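Local atomic coordinates of glutaminase 1 (Escherichia coli, PDB entry 1U60), a protein that catalyses the hydrolysis of L-glutamine to L-glutamate and ammonium. Residues E237-G242 and Y305-G310; G248-R253 and G264-V269; K69-A74 and A206-T211. All coordinates share one frame; numbering follows the deposited sequence. Where two conformers were deposited one is given.

Interaction 1: E237-G242 and Y305-G310; sequences EMMMEG and YNVFKG
Met239, on helix 231-241, reaches the C-terminal tail through its thioether, meeting Val307 and Phe308 in a small, apolar Met-aromatic contact where the tail folds into a type I beta turn. Tyr305 leads into this turn and leans on Val270 and Val273. Asn306 starts it: its OD1 accepts from Phe308 N (2.8 Å, N-H...O angle 154°) with the donor in the carbonyl plane, an Asx turn, and its backbone O receives Lys309 N at 3.1 Å. The two bonds fix the backbone that carries the next two side chains. Val307, whose backbone bonds to Gly255, sends CG2 to within 4.2 Å of Met239 CE, the two side chains sliding past each other in opposite directions. The same methyl sits over the centre of the Phe308 ring, 3.8 Å above its plane; the valine thereby packs on the ring of its neighbour in sequence. Phe308 then advances from the tail as Met239 advances from the helix. With CG anti to the backbone N (chi1 -172°) and the chain bent at both later torsions, Met239 brings its sulfur obliquely to the ring rather than squarely over it. Phe308 of the second subunit also packs on Met239, placing this buried spot at a subunit interface, while Lys309 rests on Pro232 of that subunit. Met239 SD lies 4.2 Å from Phe308 CZ and 5.3 Å from the ring centroid.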
ATOM      1  N   GLU A 237       6.513   0.412   3.813  1.00  6.36           N
ATOM      2  CA  GLU A 237       5.839   0.085   5.067  1.00  7.30           C
ATOM      3  C   GLU A 237       4.825   1.176   5.432  1.00  6.77           C
ATOM      4  O   GLU A 237       3.690   0.847   5.862  1.00  6.73           O
ATOM      5  CB  GLU A 237       6.850  -0.105   6.203  1.00  8.45           C
ATOM      6  CG  GLU A 237       7.825  -1.321   6.061  1.00  7.18           C
ATOM      7  CD  GLU A 237       7.323  -2.678   6.453  1.00 10.45           C
ATOM      8  OE1 GLU A 237       6.076  -2.917   6.514  1.00 11.64           O
ATOM      9  OE2 GLU A 237       8.228  -3.574   6.690  1.00 10.47           O
ATOM     10  N   MET A 238       5.217   2.437   5.261  1.00  7.61           N
ATOM     11  CA  MET A 238       4.325   3.560   5.503  1.00  7.11           C
ATOM     12  C   MET A 238       3.093   3.477   4.574  1.00  7.98           C
ATOM     13  O   MET A 238       1.967   3.674   5.044  1.00  7.88           O
ATOM     14  CB  MET A 238       5.044   4.886   5.301  1.00  7.09           C
ATOM     15  CG  MET A 238       6.037   5.212   6.458  1.00  6.46           C
ATOM     16  SD  MET A 238       7.184   6.544   6.059  1.00  8.53           S
ATOM     17  CE  MET A 238       6.074   7.951   5.966  1.00  7.20           C
ATOM     18  N   MET A 239       3.280   3.197   3.287  1.00  8.71           N
ATOM     19  CA  MET A 239       2.131   3.155   2.376  1.00 10.08           C
ATOM     20  C   MET A 239       1.162   2.088   2.863  1.00  9.79           C
ATOM     21  O   MET A 239      -0.043   2.269   2.730  1.00  9.15           O
ATOM     22  CB  MET A 239       2.560   2.851   0.937  1.00 11.47           C
ATOM     23  CG  MET A 239       1.437   2.990  -0.124  1.00 16.40           C
ATOM     24  SD  MET A 239       0.882   4.582  -0.466  1.00 34.74           S
ATOM     25  CE  MET A 239       2.209   5.330  -0.991  1.00 24.76           C
ATOM     26  N   MET A 240       1.665   0.973   3.397  1.00  9.51           N
ATOM     27  CA  MET A 240       0.764  -0.120   3.711  0.50  8.63           C
ATOM     28  C   MET A 240      -0.003   0.068   5.027  1.00  8.84           C
ATOM     29  O   MET A 240      -1.113  -0.402   5.170  1.00  8.31           O
ATOM     30  CB  MET A 240       1.512  -1.441   3.716  0.50  8.29           C
ATOM     31  CG  MET A 240       2.248  -1.757   2.427  0.50  7.99           C
ATOM     32  SD  MET A 240       1.323  -1.790   0.901  0.50  6.24           S
ATOM     33  CE  MET A 240       0.046  -3.061   1.327  0.50  6.26           C
ATOM     34  N   GLU A 241       0.573   0.770   5.980  1.00  8.63           N
ATOM     35  CA  GLU A 241       0.046   0.762   7.354  1.00  9.32           C
ATOM     36  C   GLU A 241       0.183   2.071   8.148  1.00  7.99           C
ATOM     37  O   GLU A 241      -0.274   2.137   9.278  1.00  9.85           O
ATOM     38  CB  GLU A 241       0.793  -0.356   8.107  1.00  9.28           C
ATOM     39  CG  GLU A 241       0.318  -0.740   9.475  1.00 11.06           C
ATOM     40  CD  GLU A 241      -1.105  -1.295   9.480  1.00 12.28           C
ATOM     41  OE1 GLU A 241      -1.345  -2.340   8.824  1.00 13.13           O
ATOM     42  OE2 GLU A 241      -1.966  -0.734  10.189  1.00 13.72           O
ATOM     43  N   GLY A 242       0.792   3.106   7.571  1.00  7.02           N
ATOM     44  CA  GLY A 242       1.164   4.304   8.317  1.00  6.68           C
ATOM     45  C   GLY A 242       0.013   5.101   8.920  1.00  8.26           C
ATOM     46  O   GLY A 242       0.208   5.843   9.868  1.00  8.45           O
ATOM     47  N   TYR A 305       1.362  16.201  -6.385  1.00  9.88           N
ATOM     48  CA  TYR A 305       2.183  15.024  -6.007  1.00  9.65           C
ATOM     49  C   TYR A 305       1.387  13.817  -5.549  1.00  9.23           C
ATOM     50  O   TYR A 305       0.539  13.922  -4.647  1.00 12.00           O
ATOM     51  CB  TYR A 305       3.168  15.376  -4.892  1.00  9.66           C
ATOM     52  CG  TYR A 305       4.146  16.448  -5.292  1.00 10.80           C
ATOM     53  CD1 TYR A 305       4.963  16.279  -6.430  1.00 17.64           C
ATOM     54  CD2 TYR A 305       4.319  17.595  -4.505  1.00 14.96           C
ATOM     55  CE1 TYR A 305       5.892  17.248  -6.785  1.00 19.44           C
ATOM     56  CE2 TYR A 305       5.223  18.561  -4.887  1.00 14.07           C
ATOM     57  CZ  TYR A 305       6.009  18.381  -6.008  1.00 18.88           C
ATOM     58  OH  TYR A 305       6.939  19.333  -6.392  1.00 21.97           O
ATOM     59  N   ASN A 306       1.656  12.678  -6.183  1.00  8.99           N
ATOM     60  CA  ASN A 306       0.962  11.408  -5.965  1.00  9.18           C
ATOM     61  C   ASN A 306       1.800  10.360  -6.677  1.00  9.03           C
ATOM     62  O   ASN A 306       2.051  10.498  -7.892  1.00  9.57           O
ATOM     63  CB  ASN A 306      -0.438  11.451  -6.582  1.00  8.86           C
ATOM     64  CG  ASN A 306      -1.249  10.181  -6.321  1.00  7.59           C
ATOM     65  OD1 ASN A 306      -0.731   9.091  -6.440  1.00  9.68           O
ATOM     66  ND2 ASN A 306      -2.562  10.340  -6.069  1.00  9.52           N
ATOM     67  N   VAL A 307       2.292   9.362  -5.962  1.00  9.30           N
ATOM     68  CA  VAL A 307       3.200   8.391  -6.583  1.00  9.76           C
ATOM     69  C   VAL A 307       2.503   7.470  -7.616  1.00  9.55           C
ATOM     70  O   VAL A 307       3.188   6.768  -8.371  1.00 11.81           O
ATOM     71  CB  VAL A 307       3.943   7.510  -5.555  1.00  9.65           C
ATOM     72  CG1 VAL A 307       4.662   8.346  -4.485  1.00 11.17           C
ATOM     73  CG2 VAL A 307       3.050   6.469  -4.923  1.00  9.49           C
ATOM     74  N   PHE A 308       1.170   7.487  -7.667  1.00 10.58           N
ATOM     75  CA  PHE A 308       0.392   6.725  -8.675  1.00 12.73           C
ATOM     76  C   PHE A 308       0.057   7.522  -9.937  1.00 15.89           C
ATOM     77  O   PHE A 308      -0.701   7.059 -10.798  1.00 16.64           O
ATOM     78  CB  PHE A 308      -0.881   6.171  -8.015  1.00 11.64           C
ATOM     79  CG  PHE A 308      -0.583   5.348  -6.751  1.00 12.22           C
ATOM     80  CD1 PHE A 308       0.253   4.231  -6.834  1.00 11.86           C
ATOM     81  CD2 PHE A 308      -1.103   5.690  -5.532  1.00 12.86           C
ATOM     82  CE1 PHE A 308       0.546   3.480  -5.712  1.00 11.60           C
ATOM     83  CE2 PHE A 308      -0.764   4.953  -4.366  1.00 11.26           C
ATOM     84  CZ  PHE A 308       0.072   3.842  -4.475  1.00  9.87           C
ATOM     85  N   LYS A 309       0.600   8.731 -10.027  1.00 18.94           N
ATOM     86  CA  LYS A 309       0.432   9.623 -11.200  1.00 22.50           C
ATOM     87  C   LYS A 309       1.784   9.730 -11.866  1.00 23.79           C
ATOM     88  O   LYS A 309       2.748  10.143 -11.242  1.00 23.94           O
ATOM     89  CB  LYS A 309       0.042  11.040 -10.771  1.00 23.76           C
ATOM     90  CG  LYS A 309      -1.359  11.192 -10.293  1.00 27.52           C
ATOM     91  CD  LYS A 309      -1.903  12.627 -10.518  1.00 31.46           C
ATOM     92  CE  LYS A 309      -3.113  12.952  -9.580  1.00 33.22           C
ATOM     93  NZ  LYS A 309      -4.515  12.634 -10.148  1.00 34.08           N
ATOM     94  N   GLY A 310       1.900   9.309 -13.113  1.00 24.78           N
ATOM     95  CA  GLY A 310       3.177   9.371 -13.784  1.00 26.31           C
ATOM     96  C   GLY A 310       3.579  10.769 -14.186  1.00 28.26           C
ATOM     97  O   GLY A 310       4.384  10.941 -15.081  1.00 31.85           O
ATOM     98  OXT GLY A 310       3.154  11.810 -13.676  1.00 29.09           O
TER

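Interaction 2: G248-R253 and G264-V269; sequences GDWAYR and GGILAV
Trp250 points its indole from helix 247-253 at strand 265-270, where the CZ2 and CH2 side of the six-membered ring comes up against Ile266 and Ala268. These two residues, two apart on the strand, present their side chains on the same face. Ala268 CB meets the rim of the indole, near the ring plane, 4.3 Å from Trp250 CZ2. Ile266 approaches differently: its side chain crosses the indole at a slant, and its CG2 lies 4.1 Å from Trp250 CH2. The tryptophan extends away from its helix because CG stands opposite the backbone N (chi1 -173°), which carries the ring far enough to bridge backbones whose closest CA atoms, those of Trp250 and Ala268, are 10.2 Å apart. A weak hydrogen bond from NE1 to Leu256 O holds the pyrrole side of the indole. Val296 of helix 290-303 touches Trp250, Ile266 and Ala268 alike, completing an apolar cluster. Leu267 points to the opposite face of the strand, toward Leu205 and Leu208 of helix 202-213. Such an antiparallel sheet, with helices packed on both of its faces, is characteristic of the beta-lactamase-like fold to which this glutaminase family belongs.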
ATOM      1  N   GLY A 248      -5.256   2.620   3.315  1.00  7.99           N
ATOM      2  CA  GLY A 248      -5.717   2.451   1.952  1.00  6.70           C
ATOM      3  C   GLY A 248      -6.469   3.670   1.445  1.00  6.47           C
ATOM      4  O   GLY A 248      -6.307   4.101   0.280  1.00  7.54           O
ATOM      5  N   ASP A 249      -7.294   4.207   2.311  1.00  7.09           N
ATOM      6  CA  ASP A 249      -8.025   5.468   1.989  1.00  7.91           C
ATOM      7  C   ASP A 249      -7.087   6.612   1.679  1.00  7.46           C
ATOM      8  O   ASP A 249      -7.300   7.384   0.755  1.00  8.32           O
ATOM      9  CB  ASP A 249      -8.968   5.829   3.135  1.00  7.92           C
ATOM     10  CG  ASP A 249      -9.972   4.770   3.371  1.00 12.25           C
ATOM     11  OD1 ASP A 249     -10.746   4.494   2.434  1.00 10.37           O
ATOM     12  OD2 ASP A 249     -10.012   4.110   4.425  1.00 14.65           O
ATOM     13  N   TRP A 250      -6.052   6.751   2.505  1.00  6.65           N
ATOM     14  CA  TRP A 250      -4.979   7.663   2.218  1.00  7.65           C
ATOM     15  C   TRP A 250      -4.252   7.413   0.906  1.00  7.37           C
ATOM     16  O   TRP A 250      -4.015   8.335   0.119  1.00  8.42           O
ATOM     17  CB  TRP A 250      -3.993   7.658   3.389  1.00  7.42           C
ATOM     18  CG  TRP A 250      -2.917   8.687   3.292  1.00  7.38           C
ATOM     19  CD1 TRP A 250      -1.650   8.503   2.829  1.00  9.57           C
ATOM     20  CD2 TRP A 250      -3.005  10.076   3.674  1.00  6.60           C
ATOM     21  NE1 TRP A 250      -0.931   9.676   2.894  1.00  9.82           N
ATOM     22  CE2 TRP A 250      -1.752  10.666   3.386  1.00  9.46           C
ATOM     23  CE3 TRP A 250      -4.022  10.885   4.176  1.00  9.11           C
ATOM     24  CZ2 TRP A 250      -1.485  11.999   3.637  1.00  9.05           C
ATOM     25  CZ3 TRP A 250      -3.759  12.213   4.414  1.00  9.35           C
ATOM     26  CH2 TRP A 250      -2.485  12.756   4.171  1.00  8.76           C
ATOM     27  N   ALA A 251      -3.902   6.166   0.632  1.00  8.38           N
ATOM     28  CA  ALA A 251      -3.306   5.873  -0.672  1.00  8.49           C
ATOM     29  C   ALA A 251      -4.206   6.238  -1.853  1.00  7.57           C
ATOM     30  O   ALA A 251      -3.757   6.754  -2.865  1.00  7.59           O
ATOM     31  CB  ALA A 251      -2.939   4.405  -0.747  1.00  8.79           C
ATOM     32  N   TYR A 252      -5.511   5.974  -1.693  1.00  8.06           N
ATOM     33  CA  TYR A 252      -6.545   6.205  -2.702  1.00  7.79           C
ATOM     34  C   TYR A 252      -6.727   7.698  -2.976  1.00  7.93           C
ATOM     35  O   TYR A 252      -6.809   8.119  -4.103  1.00  9.76           O
ATOM     36  CB  TYR A 252      -7.808   5.591  -2.163  1.00  7.59           C
ATOM     37  CG  TYR A 252      -8.994   5.466  -3.088  1.00  4.85           C
ATOM     38  CD1 TYR A 252      -9.094   4.429  -3.958  1.00  5.46           C
ATOM     39  CD2 TYR A 252     -10.060   6.359  -2.996  1.00  8.37           C
ATOM     40  CE1 TYR A 252     -10.178   4.271  -4.781  1.00  5.67           C
ATOM     41  CE2 TYR A 252     -11.172   6.225  -3.826  1.00  7.98           C
ATOM     42  CZ  TYR A 252     -11.243   5.156  -4.677  1.00  7.18           C
ATOM     43  OH  TYR A 252     -12.346   5.034  -5.490  1.00  8.75           O
ATOM     44  N   ARG A 253      -6.752   8.501  -1.923  1.00  9.65           N
ATOM     45  CA  ARG A 253      -7.001   9.943  -2.038  1.00 10.35           C
ATOM     46  C   ARG A 253      -5.804  10.837  -2.259  1.00 10.18           C
ATOM     47  O   ARG A 253      -5.887  11.809  -3.023  1.00 11.39           O
ATOM     48  CB  ARG A 253      -7.786  10.401  -0.802  1.00  9.98           C
ATOM     49  CG  ARG A 253      -9.257   9.888  -0.800  1.00 16.27           C
ATOM     50  CD  ARG A 253     -10.148  10.551  -1.875  1.00 23.21           C
ATOM     51  NE  ARG A 253     -11.470   9.954  -1.981  1.00 24.60           N
ATOM     52  CZ  ARG A 253     -12.306  10.181  -3.017  1.00 28.91           C
ATOM     53  NH1 ARG A 253     -11.999  11.010  -4.009  1.00 30.84           N
ATOM     54  NH2 ARG A 253     -13.468   9.615  -3.041  1.00 30.06           N
ATOM     55  N   GLY A 264      -1.186  14.231  17.106  1.00  8.28           N
ATOM     56  CA  GLY A 264      -1.824  15.056  16.071  1.00  9.38           C
ATOM     57  C   GLY A 264      -0.998  15.331  14.831  1.00  9.23           C
ATOM     58  O   GLY A 264      -1.404  16.084  13.976  1.00  9.32           O
ATOM     59  N   GLY A 265       0.169  14.716  14.728  1.00  9.55           N
ATOM     60  CA  GLY A 265       1.027  14.832  13.571  1.00  8.52           C
ATOM     61  C   GLY A 265       0.643  13.939  12.427  1.00  7.77           C
ATOM     62  O   GLY A 265       0.145  12.824  12.637  1.00  7.64           O
ATOM     63  N   ILE A 266       0.811  14.456  11.214  1.00  8.94           N
ATOM     64  CA  ILE A 266       0.665  13.724   9.973  1.00  7.61           C
ATOM     65  C   ILE A 266       1.876  14.043   9.142  1.00  8.90           C
ATOM     66  O   ILE A 266       2.197  15.211   8.928  1.00  9.79           O
ATOM     67  CB  ILE A 266      -0.633  14.139   9.197  1.00  8.54           C
ATOM     68  CG1 ILE A 266      -1.910  13.837  10.020  1.00  9.08           C
ATOM     69  CG2 ILE A 266      -0.728  13.454   7.818  1.00  9.62           C
ATOM     70  CD1 ILE A 266      -2.212  12.401  10.284  1.00  9.57           C
ATOM     71  N   LEU A 267       2.535  12.990   8.670  1.00  7.97           N
ATOM     72  CA  LEU A 267       3.687  13.136   7.762  1.00  9.01           C
ATOM     73  C   LEU A 267       3.366  12.510   6.429  1.00  9.41           C
ATOM     74  O   LEU A 267       2.783  11.415   6.357  1.00  9.68           O
ATOM     75  CB  LEU A 267       4.848  12.380   8.371  1.00 10.01           C
ATOM     76  CG  LEU A 267       6.121  12.180   7.510  1.00 14.32           C
ATOM     77  CD1 LEU A 267       6.797  13.527   7.265  1.00 17.23           C
ATOM     78  CD2 LEU A 267       7.024  11.181   8.207  1.00 16.02           C
ATOM     79  N   ALA A 268       3.805  13.153   5.358  1.00  9.92           N
ATOM     80  CA  ALA A 268       3.843  12.496   4.079  1.00  9.74           C
ATOM     81  C   ALA A 268       5.162  12.759   3.361  1.00 10.29           C
ATOM     82  O   ALA A 268       5.786  13.801   3.542  1.00 10.75           O
ATOM     83  CB  ALA A 268       2.718  12.966   3.237  1.00 10.94           C
ATOM     84  N   VAL A 269       5.578  11.814   2.531  1.00  8.49           N
ATOM     85  CA  VAL A 269       6.836  11.943   1.791  1.00  7.62           C
ATOM     86  C   VAL A 269       6.559  11.962   0.301  1.00  8.63           C
ATOM     87  O   VAL A 269       5.890  11.086  -0.214  1.00  7.53           O
ATOM     88  CB  VAL A 269       7.764  10.749   2.131  1.00  7.48           C
ATOM     89  CG1 VAL A 269       9.072  10.887   1.345  1.00  7.99           C
ATOM     90  CG2 VAL A 269       7.984  10.723   3.624  1.00 10.48           C
TER

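Interaction 3: K69-A74 and A206-T211; sequences KVCTLA and ATLGAT
Leu208 swings CG opposite its backbone N (chi1 165°), which pushes both methyls away from helix 202-213 toward helix 68-80; there Cys71 holds SG opposite its carbonyl carbon (chi1 -53°), bringing the sulfur round to meet them. The result is a buried helix-helix contact in the helical part of the beta-lactamase-like fold. Both leucine methyls, CD1 and CD2, pack on Cys71 SG, and CD1 also reaches Val70 CG1 loosely. The valine points at the other helix from the start, whereas the first side-chain bond of Cys71 points along the flank of its helix, and the sulfur turns from there to the leucine. The helices approach to 8.4 Å between the CA atoms of Cys71 and Leu208, and the meeting is wholly apolar, the thiol sulfur packing on methyls. Leu146 of helix 132-147 touches both Cys71 and Leu208, while Ile234 and Met238 of helix 231-241 pack on Val70. Lys69, just before Val70, turns elsewhere: its NZ hydrogen bonds to Tyr244 OH, Asn117 OD1 and Leu115 O. Ser66 and Lys69 have the spacing of the Ser-X-X-Lys motif of this clan, and Ser66, Asn117 and Tyr244 are predicted to bind substrate. The contact lies on the helix that carries Lys69, near the predicted substrate site. Leu208 CD1 lies 4.5 Å from Val70 CG1, and Leu208 CD2 comes to 4.1 Å from Cys71 SG.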
ATOM      1  N   LYS A  69       7.683   5.111  15.226  1.00  7.46           N
ATOM      2  CA  LYS A  69       7.798   3.796  14.569  1.00  7.09           C
ATOM      3  C   LYS A  69       8.638   3.897  13.293  1.00  7.15           C
ATOM      4  O   LYS A  69       9.389   2.971  12.948  1.00  8.56           O
ATOM      5  CB  LYS A  69       6.439   3.173  14.292  1.00  7.49           C
ATOM      6  CG  LYS A  69       5.576   3.018  15.541  1.00  8.35           C
ATOM      7  CD  LYS A  69       4.169   2.515  15.130  1.00  7.51           C
ATOM      8  CE  LYS A  69       3.313   2.158  16.334  1.00  9.23           C
ATOM      9  NZ  LYS A  69       1.890   1.934  15.848  1.00  9.85           N
ATOM     10  N   VAL A  70       8.552   5.050  12.610  1.00  8.07           N
ATOM     11  CA  VAL A  70       9.253   5.215  11.328  1.00  8.23           C
ATOM     12  C   VAL A  70      10.749   5.309  11.647  1.00  8.40           C
ATOM     13  O   VAL A  70      11.598   4.739  10.931  1.00  8.70           O
ATOM     14  CB  VAL A  70       8.740   6.455  10.574  1.00  7.25           C
ATOM     15  CG1 VAL A  70       9.630   6.772   9.384  1.00 10.36           C
ATOM     16  CG2 VAL A  70       7.311   6.269  10.165  1.00  9.31           C
ATOM     17  N   CYS A  71      11.084   6.059  12.700  1.00  8.44           N
ATOM     18  CA  CYS A  71      12.499   6.274  13.014  1.00  9.37           C
ATOM     19  C   CYS A  71      13.190   4.984  13.485  1.00  9.34           C
ATOM     20  O   CYS A  71      14.319   4.702  13.130  1.00  7.85           O
ATOM     21  CB  CYS A  71      12.684   7.338  14.085  1.00  9.99           C
ATOM     22  SG  CYS A  71      11.846   8.928  13.746  1.00 13.07           S
ATOM     23  N   THR A  72      12.504   4.195  14.303  1.00  7.82           N
ATOM     24  CA  THR A  72      13.137   2.985  14.795  1.00  8.00           C
ATOM     25  C   THR A  72      13.233   1.958  13.680  1.00  8.71           C
ATOM     26  O   THR A  72      14.215   1.146  13.616  1.00  9.19           O
ATOM     27  CB  THR A  72      12.339   2.498  16.025  1.00  9.33           C
ATOM     28  OG1 THR A  72      12.634   3.402  17.127  1.00  7.80           O
ATOM     29  CG2 THR A  72      12.749   1.076  16.452  1.00  9.61           C
ATOM     30  N   LEU A  73      12.225   1.936  12.801  1.00  7.31           N
ATOM     31  CA  LEU A  73      12.299   1.095  11.623  1.00  7.47           C
ATOM     32  C   LEU A  73      13.553   1.462  10.823  1.00  6.29           C
ATOM     33  O   LEU A  73      14.267   0.597  10.298  1.00  7.52           O
ATOM     34  CB  LEU A  73      11.043   1.261  10.765  1.00  7.03           C
ATOM     35  CG  LEU A  73      11.050   0.609   9.396  1.00  7.38           C
ATOM     36  CD1 LEU A  73      11.395  -0.907   9.573  1.00 10.59           C
ATOM     37  CD2 LEU A  73       9.758   0.806   8.621  1.00  9.89           C
ATOM     38  N   ALA A  74      13.757   2.761  10.624  1.00  6.02           N
ATOM     39  CA  ALA A  74      14.910   3.212   9.828  1.00  6.37           C
ATOM     40  C   ALA A  74      16.209   2.685  10.464  1.00  6.91           C
ATOM     41  O   ALA A  74      17.082   2.131   9.784  1.00  6.86           O
ATOM     42  CB  ALA A  74      14.909   4.667   9.716  1.00  7.53           C
ATOM     43  N   ALA A 206       8.262  17.577   9.282  1.00  7.85           N
ATOM     44  CA  ALA A 206       8.504  17.719   7.858  1.00  8.06           C
ATOM     45  C   ALA A 206       9.930  17.432   7.478  1.00  8.09           C
ATOM     46  O   ALA A 206      10.191  16.944   6.394  1.00  8.39           O
ATOM     47  CB  ALA A 206       8.064  19.094   7.339  1.00  9.17           C
ATOM     48  N   THR A 207      10.873  17.706   8.394  1.00  7.36           N
ATOM     49  CA  THR A 207      12.267  17.382   8.167  1.00  8.21           C
ATOM     50  C   THR A 207      12.521  15.877   8.118  1.00  7.62           C
ATOM     51  O   THR A 207      13.277  15.413   7.282  1.00  8.41           O
ATOM     52  CB  THR A 207      13.117  18.032   9.260  1.00  6.69           C
ATOM     53  OG1 THR A 207      12.960  19.462   9.227  1.00  9.22           O
ATOM     54  CG2 THR A 207      14.574  17.760   8.995  1.00  9.72           C
ATOM     55  N   LEU A 208      11.894  15.118   9.031  1.00  8.56           N
ATOM     56  CA  LEU A 208      11.922  13.653   8.964  1.00  7.07           C
ATOM     57  C   LEU A 208      11.477  13.232   7.570  1.00  8.32           C
ATOM     58  O   LEU A 208      12.157  12.415   6.925  1.00  8.48           O
ATOM     59  CB  LEU A 208      11.016  13.055  10.017  1.00  6.96           C
ATOM     60  CG  LEU A 208      10.637  11.547   9.895  1.00  9.58           C
ATOM     61  CD1 LEU A 208      11.857  10.629   9.853  1.00 12.36           C
ATOM     62  CD2 LEU A 208       9.709  11.104  10.991  1.00 10.68           C
ATOM     63  N   GLY A 209      10.382  13.800   7.092  1.00  7.29           N
ATOM     64  CA  GLY A 209       9.915  13.521   5.735  1.00  7.66           C
ATOM     65  C   GLY A 209      10.914  13.857   4.636  1.00  8.46           C
ATOM     66  O   GLY A 209      11.069  13.091   3.688  1.00  9.79           O
ATOM     67  N   ALA A 210      11.578  15.010   4.770  1.00  8.38           N
ATOM     68  CA  ALA A 210      12.506  15.490   3.795  1.00  7.72           C
ATOM     69  C   ALA A 210      13.787  14.636   3.785  1.00  7.19           C
ATOM     70  O   ALA A 210      14.369  14.405   2.741  1.00  8.16           O
ATOM     71  CB  ALA A 210      12.839  16.913   4.032  1.00  7.78           C
ATOM     72  N   THR A 211      14.167  14.115   4.931  1.00  8.53           N
ATOM     73  CA  THR A 211      15.315  13.228   5.001  1.00  8.87           C
ATOM     74  C   THR A 211      15.010  11.963   4.198  1.00  8.49           C
ATOM     75  O   THR A 211      15.851  11.483   3.423  1.00  8.21           O
ATOM     76  CB  THR A 211      15.673  12.920   6.444  1.00 10.08           C
ATOM     77  OG1 THR A 211      16.062  14.141   7.128  1.00  9.81           O
ATOM     78  CG2 THR A 211      16.845  11.943   6.473  1.00 11.65           C
TER

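From the N terminus, helix 68-80 comes first; interaction 3 closes a long, mostly helical loop when 206-211 returns to it. Only afterwards does 237-242 open interaction 1, whose loop runs to the C-terminal tail at 305-310. Interaction 2 opens and closes within that loop, joining 248-253 to strand 265-270 across a short connection. No loops cross: interaction 3 stands in series with the other two. Packing joins all three: Met238 of interaction 1 touches Leu267 and Val269 of interaction 2, Glu237 meets Leu73 of interaction 3, and Leu267 rests on Gly209. The helical region, the five-stranded sheet and the tail are thus linked, interactions 1 and 2 also reaching the second subunit.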